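Side-chain contacts in adenosine deaminase (Burkholderia ambifaria, PDB 4GXW), which binds a zinc ion and is probably a hydrolase of the adenosine and AMP deaminase family that removes an amino group from a purine: residues Glu33-Leu38 against Thr214-Glu219; Glu114-Pro119 against Arg238-Tyr243; His78-Leu83 against Ile187-Asn192. All coordinates share one frame; numbering follows the deposited sequence.

Contact 1 of 3, residues Glu33-Leu38 against Thr214-Glu219; sequences ELHCHL and TAHAGE. With ZN (zinc ion), chain C.
His35, His37 and His216 meet through a shared zinc ion, so this is a metal-bridged contact at the C-terminal mouth of a TIM barrel. His35 and His37 form the HxH motif just after strand 31-33. His216 stands near the end of strand 212-217. Each ring uses NE2. The zinc lies 2.2 Å from His35 NE2, 2.1 Å from His37 NE2 and 2.3 Å from His216 NE2. Water 1 binds the zinc at 2.0 Å, and Asp301 completes the site.

The metal draws the rings close without any hydrogen bond between them. His35 NE2 and His216 NE2 are 3.2 Å apart, and those two rings meet obliquely, with planes 66° apart. His37 comes from the opposite direction. His37 NE2 and His216 NE2 are 3.3 Å apart, each at the edge of the other ring and near its plane, and the two rings meet rim to rim. The two histidines of the HxH motif reach the metal differently. In His35, CG is anti to the backbone N (chi1 -171°). In His37, CG lies beside the backbone N (chi1 -57°). A second shell fixes the His35 ring, because its ND1 is hydrogen-bonded to Thr263 OG1. Water 1 is consistent with the position of the hydrolytic water in related deaminases.

All three histidines are buried. Around them, His37 and His216 touch Asp188 of strand 184-188, and the backbone of Cys36 is hydrogen-bonded to Phe116 of strand 110-117.

Contact 2 of 3, residues Glu114-Pro119 against Arg238-Tyr243; sequences EFFWNP and RVDHGY
The interior of the TIM barrel is crossed here, from strand 110-117 to strand 238-239 and the corner that follows it. Glu114 and Arg238 form a buried salt bridge. Both terminal nitrogens of the guanidinium grip one oxygen: Arg238 NH2 is 2.8 Å from Glu114 OE1, and Arg238 NH1 is 2.9 Å from the same Glu114 OE1. The oxygen lies almost in the guanidinium plane. Both nitrogens reach it from the same face of the carboxylate, whose plane is turned 44° from the guanidinium. Arg238 spans the gap with a chain extended from CG to NE. The other oxygen, Glu114 OE2, is held by His112 NE2 and the backbone N of Trp340, so both ends of the carboxylate are satisfied.

Nearer the zinc, Phe116 and Asp240 approach from opposite directions. Phe116 CZ is 3.6 Å from Asp240 OD2, and the ring and carboxylate planes are 80° apart. Asp240 is fixed by Thr263 at OD1 and by Thr214 at OD2.

Strands 151-159 and 212-217 pack alongside. Ile155 touches both Glu114 and Arg238, Thr214 touches Phe116, and His216 touches Asp240.

Contact 3 of 3, residues His78-Leu83 against Ile187-Asn192; sequences HVLRAL and IDYREN
Arg81 has CG beside its backbone N (chi1 -64°) and bends again at chi2, which folds the guanidinium over the ring of Tyr189. The Tyr189 side chain sets out toward helix 77-87. The guanidinium lies flat on one face of the ring, with the planes 10° apart. Arg81 CZ is 3.5 Å from the Tyr189 ring centroid and 20° off the ring normal, so the pair is both a stack and a cation-pi interaction. Arg81 NH2 lies over the face toward the rim, at the CG-CD1 side, 3.2 Å from Tyr189 CD1. Arg81 NE is nearer the phenol end, 3.3 Å from Tyr189 CE1.

Leu80 meets the hydroxyl end of the tyrosine. Its CB is 3.4 Å from Tyr189 OH, and its CD2 is 4.0 Å from the same Tyr189 OH.

The arginine has a second anchor, a salt bridge from NH1 to Asp159 at the end of strand 151-159. This anchor probably holds the guanidinium in place over the ring. Tyr189 directly follows strand 184-188 and also touches Asn118. The arrangement is an arginine-tyrosine stack that joins helix 77-87, inserted after the first barrel strand, to a loop at the C-terminal end of a TIM barrel.

How the contacts relate
Contacts 1 and 2 nearly coincide, with centres about 2 Å apart. Contact 3 lies about 12 Å from each. All three reach the same parallel sheet of the barrel, on strands 110-117, 184-188, 212-217 and 238-239. Along the chain the segments run 33-38, 78-83, 114-119, 187-192, 214-219, 238-243. Contact 3 is thus nested within contact 1, while contact 2 crosses both. Probable hydrogen bonds join them: Gly242 N to Ala217 O, the backbone of Gly218 and Glu219 to Glu191, and Asn118 to Asp188. Contact 1 holds the zinc, contact 2 lies beside it, and contact 3 lies farther out on the same C-terminal side of the barrel.

Contact 1 of 3, residues Glu33-Leu38 against Thr214-Glu219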
# COMPACT_ATOMS: atom_id res chain seq x y z
N GLU A 33 0.79 -5.94 5.26
CA GLU A 33 0.82 -4.86 4.27
C GLU A 33 -0.62 -4.44 4.01
O GLU A 33 -1.47 -5.28 3.70
CB GLU A 33 1.51 -5.27 2.96
CG GLU A 33 1.54 -4.12 1.94
CD GLU A 33 2.70 -4.21 0.98
OE1 GLU A 33 2.81 -5.23 0.26
OE2 GLU A 33 3.50 -3.25 0.94
N LEU A 34 -0.88 -3.14 4.16
CA LEU A 34 -2.23 -2.59 4.04
C LEU A 34 -2.37 -1.59 2.90
O LEU A 34 -3.46 -1.09 2.66
CB LEU A 34 -2.64 -1.90 5.35
CG LEU A 34 -2.67 -2.74 6.62
CD1 LEU A 34 -3.09 -1.89 7.80
CD2 LEU A 34 -3.60 -3.93 6.44
N HIS A 35 -1.28 -1.30 2.21
CA HIS A 35 -1.29 -0.29 1.14
C HIS A 35 -0.38 -0.74 0.01
O HIS A 35 0.83 -0.49 0.02
CB HIS A 35 -0.86 1.08 1.68
CG HIS A 35 -1.05 2.22 0.71
ND1 HIS A 35 -1.28 3.51 1.12
CD2 HIS A 35 -1.04 2.26 -0.65
CE1 HIS A 35 -1.41 4.30 0.07
NE2 HIS A 35 -1.28 3.56 -1.03
N CYS A 36 -0.98 -1.42 -0.96
CA CYS A 36 -0.26 -1.93 -2.12
C CYS A 36 -1.21 -2.07 -3.28
O CYS A 36 -2.26 -2.71 -3.16
CB CYS A 36 0.36 -3.29 -1.81
SG CYS A 36 1.39 -3.89 -3.16
N HIS A 37 -0.84 -1.49 -4.42
CA HIS A 37 -1.64 -1.61 -5.63
C HIS A 37 -1.15 -2.80 -6.43
O HIS A 37 0.04 -2.88 -6.79
CB HIS A 37 -1.58 -0.32 -6.46
CG HIS A 37 -2.03 0.89 -5.71
ND1 HIS A 37 -3.33 1.37 -5.75
CD2 HIS A 37 -1.36 1.69 -4.84
CE1 HIS A 37 -3.43 2.42 -4.95
NE2 HIS A 37 -2.25 2.64 -4.39
N LEU A 38 -2.07 -3.73 -6.70
CA LEU A 38 -1.79 -4.91 -7.51
C LEU A 38 -1.00 -4.57 -8.78
O LEU A 38 0.01 -5.21 -9.09
CB LEU A 38 -3.11 -5.58 -7.90
CG LEU A 38 -2.96 -6.86 -8.72
CD1 LEU A 38 -2.16 -7.91 -7.96
CD2 LEU A 38 -4.33 -7.38 -9.13
N THR A 214 -11.73 2.45 3.08
CA THR A 214 -10.52 3.24 3.27
C THR A 214 -10.48 4.28 2.15
O THR A 214 -11.29 4.23 1.23
CB THR A 214 -9.25 2.36 3.30
OG1 THR A 214 -8.11 3.16 3.64
CG2 THR A 214 -9.02 1.66 1.97
N ALA A 215 -9.56 5.23 2.23
CA ALA A 215 -9.45 6.26 1.20
C ALA A 215 -8.08 6.90 1.16
O ALA A 215 -7.53 7.23 2.22
CB ALA A 215 -10.51 7.36 1.42
N HIS A 216 -7.54 7.09 -0.04
CA HIS A 216 -6.38 7.96 -0.25
C HIS A 216 -6.85 9.40 0.02
O HIS A 216 -7.84 9.87 -0.57
CB HIS A 216 -5.84 7.87 -1.68
CG HIS A 216 -5.03 6.64 -1.98
ND1 HIS A 216 -5.49 5.35 -1.74
CD2 HIS A 216 -3.79 6.50 -2.51
CE1 HIS A 216 -4.56 4.48 -2.11
NE2 HIS A 216 -3.52 5.15 -2.59
N ALA A 217 -6.14 10.11 0.89
CA ALA A 217 -6.49 11.50 1.21
C ALA A 217 -5.26 12.25 1.70
O ALA A 217 -4.44 11.70 2.45
CB ALA A 217 -7.58 11.54 2.27
N GLY A 218 -5.11 13.50 1.27
CA GLY A 218 -3.99 14.31 1.71
C GLY A 218 -2.67 13.98 1.03
O GLY A 218 -1.59 14.27 1.58
N GLU A 219 -2.74 13.36 -0.14
CA GLU A 219 -1.59 13.12 -1.01
C GLU A 219 -1.46 14.31 -1.96
O GLU A 219 -2.40 15.09 -2.12
CB GLU A 219 -1.77 11.81 -1.79
CG GLU A 219 -0.49 11.29 -2.44
CD GLU A 219 -0.68 10.01 -3.25
OE1 GLU A 219 -1.82 9.48 -3.34
OE2 GLU A 219 0.33 9.54 -3.83
ZN ZN C . -1.57 4.12 -3.09
O HOH W 1 -0.67 5.84 -3.40

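Contact 2 of 3, residues Glu114-Pro119 against Arg238-Tyr243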
# COMPACT_ATOMS: atom_id res chain seq x y z
N GLU A 114 -3.34 -6.79 2.31
CA GLU A 114 -4.59 -6.28 1.75
C GLU A 114 -4.18 -5.35 0.62
O GLU A 114 -3.40 -4.42 0.84
CB GLU A 114 -5.40 -5.55 2.82
CG GLU A 114 -5.58 -6.41 4.07
CD GLU A 114 -6.46 -5.79 5.14
OE1 GLU A 114 -7.05 -4.72 4.91
OE2 GLU A 114 -6.56 -6.41 6.22
N PHE A 115 -4.67 -5.63 -0.59
CA PHE A 115 -4.19 -4.94 -1.78
C PHE A 115 -5.30 -4.37 -2.65
O PHE A 115 -6.43 -4.89 -2.66
CB PHE A 115 -3.23 -5.84 -2.58
CG PHE A 115 -3.85 -7.10 -3.12
CD1 PHE A 115 -3.91 -8.26 -2.35
CD2 PHE A 115 -4.35 -7.15 -4.41
CE1 PHE A 115 -4.46 -9.44 -2.86
CE2 PHE A 115 -4.90 -8.32 -4.92
CZ PHE A 115 -4.97 -9.46 -4.14
N PHE A 116 -4.98 -3.29 -3.34
CA PHE A 116 -5.93 -2.51 -4.14
C PHE A 116 -5.97 -2.96 -5.60
O PHE A 116 -4.93 -3.23 -6.22
CB PHE A 116 -5.54 -1.03 -4.13
CG PHE A 116 -5.51 -0.39 -2.76
CD1 PHE A 116 -6.57 -0.53 -1.87
CD2 PHE A 116 -4.41 0.35 -2.36
CE1 PHE A 116 -6.52 0.08 -0.62
CE2 PHE A 116 -4.37 0.96 -1.10
CZ PHE A 116 -5.44 0.82 -0.24
N TRP A 117 -7.17 -3.00 -6.17
CA TRP A 117 -7.37 -3.30 -7.59
C TRP A 117 -8.50 -2.41 -8.07
O TRP A 117 -9.53 -2.31 -7.39
CB TRP A 117 -7.75 -4.77 -7.78
CG TRP A 117 -8.47 -5.08 -9.07
CD1 TRP A 117 -8.00 -4.89 -10.35
CD2 TRP A 117 -9.77 -5.67 -9.21
NE1 TRP A 117 -8.94 -5.31 -11.27
CE2 TRP A 117 -10.02 -5.81 -10.59
CE3 TRP A 117 -10.73 -6.11 -8.30
CZ2 TRP A 117 -11.22 -6.34 -11.08
CZ3 TRP A 117 -11.91 -6.64 -8.78
CH2 TRP A 117 -12.14 -6.75 -10.16
N ASN A 118 -8.32 -1.75 -9.21
CA ASN A 118 -9.38 -0.90 -9.78
C ASN A 118 -10.23 -1.66 -10.80
O ASN A 118 -9.82 -1.88 -11.94
CB ASN A 118 -8.80 0.34 -10.46
CG ASN A 118 -7.93 1.16 -9.55
OD1 ASN A 118 -6.71 1.04 -9.57
ND2 ASN A 118 -8.56 2.04 -8.75
N PRO A 119 -11.45 -2.05 -10.40
CA PRO A 119 -12.30 -2.78 -11.35
C PRO A 119 -12.78 -1.96 -12.54
O PRO A 119 -13.09 -2.55 -13.57
CB PRO A 119 -13.51 -3.20 -10.51
CG PRO A 119 -13.14 -2.94 -9.09
CD PRO A 119 -12.08 -1.89 -9.08
N ARG A 238 -9.95 3.32 7.95
CA ARG A 238 -8.56 3.78 8.05
C ARG A 238 -8.30 4.74 6.90
O ARG A 238 -9.14 4.91 6.03
CB ARG A 238 -7.56 2.61 8.07
CG ARG A 238 -7.61 1.71 6.85
CD ARG A 238 -6.59 0.56 6.93
NE ARG A 238 -6.54 -0.16 5.65
CZ ARG A 238 -6.75 -1.46 5.48
NH1 ARG A 238 -6.99 -2.27 6.50
NH2 ARG A 238 -6.71 -1.97 4.26
N VAL A 239 -7.13 5.39 6.93
CA VAL A 239 -6.77 6.40 5.95
C VAL A 239 -5.49 6.01 5.23
O VAL A 239 -4.55 5.53 5.85
CB VAL A 239 -6.56 7.77 6.64
CG1 VAL A 239 -6.07 8.81 5.66
CG2 VAL A 239 -7.85 8.25 7.28
N ASP A 240 -5.47 6.21 3.91
CA ASP A 240 -4.25 6.03 3.12
C ASP A 240 -3.55 7.36 2.86
O ASP A 240 -4.14 8.31 2.34
CB ASP A 240 -4.56 5.28 1.82
CG ASP A 240 -5.20 3.93 2.09
OD1 ASP A 240 -4.58 3.11 2.81
OD2 ASP A 240 -6.34 3.72 1.62
N HIS A 241 -2.29 7.41 3.28
CA HIS A 241 -1.41 8.58 3.26
C HIS A 241 -1.76 9.54 4.41
O HIS A 241 -1.27 9.39 5.53
CB HIS A 241 -1.39 9.30 1.90
CG HIS A 241 -0.88 8.46 0.77
ND1 HIS A 241 0.37 7.86 0.77
CD2 HIS A 241 -1.45 8.14 -0.42
CE1 HIS A 241 0.54 7.22 -0.37
NE2 HIS A 241 -0.55 7.37 -1.11
N GLY A 242 -2.63 10.51 4.14
CA GLY A 242 -3.07 11.44 5.16
C GLY A 242 -2.09 12.52 5.55
O GLY A 242 -2.33 13.22 6.52
N TYR A 243 -1.03 12.71 4.76
CA TYR A 243 0.13 13.50 5.19
C TYR A 243 -0.18 14.92 5.63
O TYR A 243 0.37 15.41 6.62
CB TYR A 243 1.23 13.53 4.11
CG TYR A 243 1.60 12.15 3.65
CD1 TYR A 243 2.03 11.19 4.56
CD2 TYR A 243 1.49 11.78 2.32
CE1 TYR A 243 2.33 9.90 4.15
CE2 TYR A 243 1.81 10.50 1.89
CZ TYR A 243 2.22 9.56 2.82
OH TYR A 243 2.51 8.27 2.44

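Contact 3 of 3, residues His78-Leu83 against Ile187-Asn192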
# COMPACT_ATOMS: atom_id res chain seq x y z
N HIS A 78 0.59 6.22 -14.95
CA HIS A 78 0.57 5.91 -16.38
C HIS A 78 0.93 4.45 -16.67
O HIS A 78 0.47 3.89 -17.67
CB HIS A 78 1.48 6.85 -17.17
CG HIS A 78 2.93 6.72 -16.83
ND1 HIS A 78 3.86 6.23 -17.71
CD2 HIS A 78 3.61 7.02 -15.69
CE1 HIS A 78 5.05 6.24 -17.14
NE2 HIS A 78 4.93 6.71 -15.92
N VAL A 79 1.73 3.84 -15.81
CA VAL A 79 2.08 2.43 -15.99
C VAL A 79 0.86 1.57 -15.68
O VAL A 79 0.57 0.62 -16.41
CB VAL A 79 3.25 2.00 -15.08
CG1 VAL A 79 3.58 0.53 -15.30
CG2 VAL A 79 4.47 2.88 -15.35
N LEU A 80 0.14 1.92 -14.61
CA LEU A 80 -1.10 1.24 -14.27
C LEU A 80 -2.09 1.35 -15.42
O LEU A 80 -2.75 0.37 -15.78
CB LEU A 80 -1.71 1.81 -12.99
CG LEU A 80 -1.21 1.19 -11.68
CD1 LEU A 80 0.27 1.47 -11.44
CD2 LEU A 80 -2.06 1.67 -10.51
N ARG A 81 -2.16 2.54 -16.03
CA ARG A 81 -3.06 2.78 -17.15
C ARG A 81 -2.70 1.92 -18.35
O ARG A 81 -3.58 1.38 -19.03
CB ARG A 81 -3.06 4.26 -17.54
CG ARG A 81 -3.59 5.23 -16.49
CD ARG A 81 -5.06 5.01 -16.19
NE ARG A 81 -5.60 6.04 -15.31
CZ ARG A 81 -6.77 5.94 -14.68
NH1 ARG A 81 -7.51 4.85 -14.82
NH2 ARG A 81 -7.18 6.93 -13.88
N ALA A 82 -1.40 1.79 -18.62
CA ALA A 82 -0.93 0.94 -19.72
C ALA A 82 -1.25 -0.54 -19.49
O ALA A 82 -1.60 -1.26 -20.43
CB ALA A 82 0.57 1.13 -19.95
N LEU A 83 -1.15 -0.99 -18.24
CA LEU A 83 -1.51 -2.36 -17.89
C LEU A 83 -2.98 -2.63 -18.23
O LEU A 83 -3.30 -3.62 -18.90
CB LEU A 83 -1.19 -2.66 -16.42
CG LEU A 83 0.27 -3.04 -16.15
CD1 LEU A 83 0.65 -2.75 -14.71
CD2 LEU A 83 0.45 -4.50 -16.46
N ILE A 187 -10.23 4.30 -2.51
CA ILE A 187 -10.30 5.27 -3.60
C ILE A 187 -8.89 5.77 -3.88
O ILE A 187 -8.15 6.10 -2.95
CB ILE A 187 -11.28 6.45 -3.30
CG1 ILE A 187 -11.42 7.34 -4.53
CG2 ILE A 187 -10.83 7.28 -2.09
CD1 ILE A 187 -12.61 8.30 -4.43
N ASP A 188 -8.51 5.80 -5.15
CA ASP A 188 -7.17 6.23 -5.53
C ASP A 188 -7.16 6.88 -6.92
O ASP A 188 -8.21 7.30 -7.42
CB ASP A 188 -6.16 5.08 -5.39
CG ASP A 188 -6.58 3.83 -6.15
OD1 ASP A 188 -6.98 3.93 -7.32
OD2 ASP A 188 -6.50 2.72 -5.57
N TYR A 189 -5.98 6.93 -7.54
CA TYR A 189 -5.67 7.76 -8.71
C TYR A 189 -5.53 9.24 -8.33
O TYR A 189 -5.43 9.56 -7.14
CB TYR A 189 -6.57 7.46 -9.91
CG TYR A 189 -6.15 6.23 -10.70
CD1 TYR A 189 -5.04 6.27 -11.54
CD2 TYR A 189 -6.85 5.03 -10.62
CE1 TYR A 189 -4.65 5.18 -12.28
CE2 TYR A 189 -6.46 3.92 -11.38
CZ TYR A 189 -5.35 4.01 -12.19
OH TYR A 189 -4.93 2.94 -12.96
N ARG A 190 -5.49 10.16 -9.30
CA ARG A 190 -5.06 11.53 -8.98
C ARG A 190 -6.08 12.26 -8.12
O ARG A 190 -7.23 12.41 -8.50
CB ARG A 190 -4.76 12.31 -10.26
CG ARG A 190 -4.06 13.65 -10.03
CD ARG A 190 -3.71 14.34 -11.36
NE ARG A 190 -3.10 15.66 -11.17
CZ ARG A 190 -3.75 16.81 -11.34
NH1 ARG A 190 -3.12 17.96 -11.14
NH2 ARG A 190 -5.02 16.81 -11.71
N GLU A 191 -5.65 12.73 -6.95
CA GLU A 191 -6.55 13.34 -5.97
C GLU A 191 -6.96 14.77 -6.36
O GLU A 191 -8.07 15.21 -6.05
CB GLU A 191 -5.91 13.30 -4.57
CG GLU A 191 -6.84 13.65 -3.42
CD GLU A 191 -6.19 13.49 -2.05
OE1 GLU A 191 -5.06 12.94 -1.97
OE2 GLU A 191 -6.81 13.94 -1.06
N ASN A 192 -6.07 15.47 -7.05
CA ASN A 192 -6.30 16.87 -7.41
C ASN A 192 -7.64 17.07 -8.11
O ASN A 192 -7.93 16.38 -9.09
CB ASN A 192 -5.19 17.39 -8.33
CG ASN A 192 -3.80 17.11 -7.80
OD1 ASN A 192 -3.42 15.96 -7.62
ND2 ASN A 192 -3.03 18.17 -7.59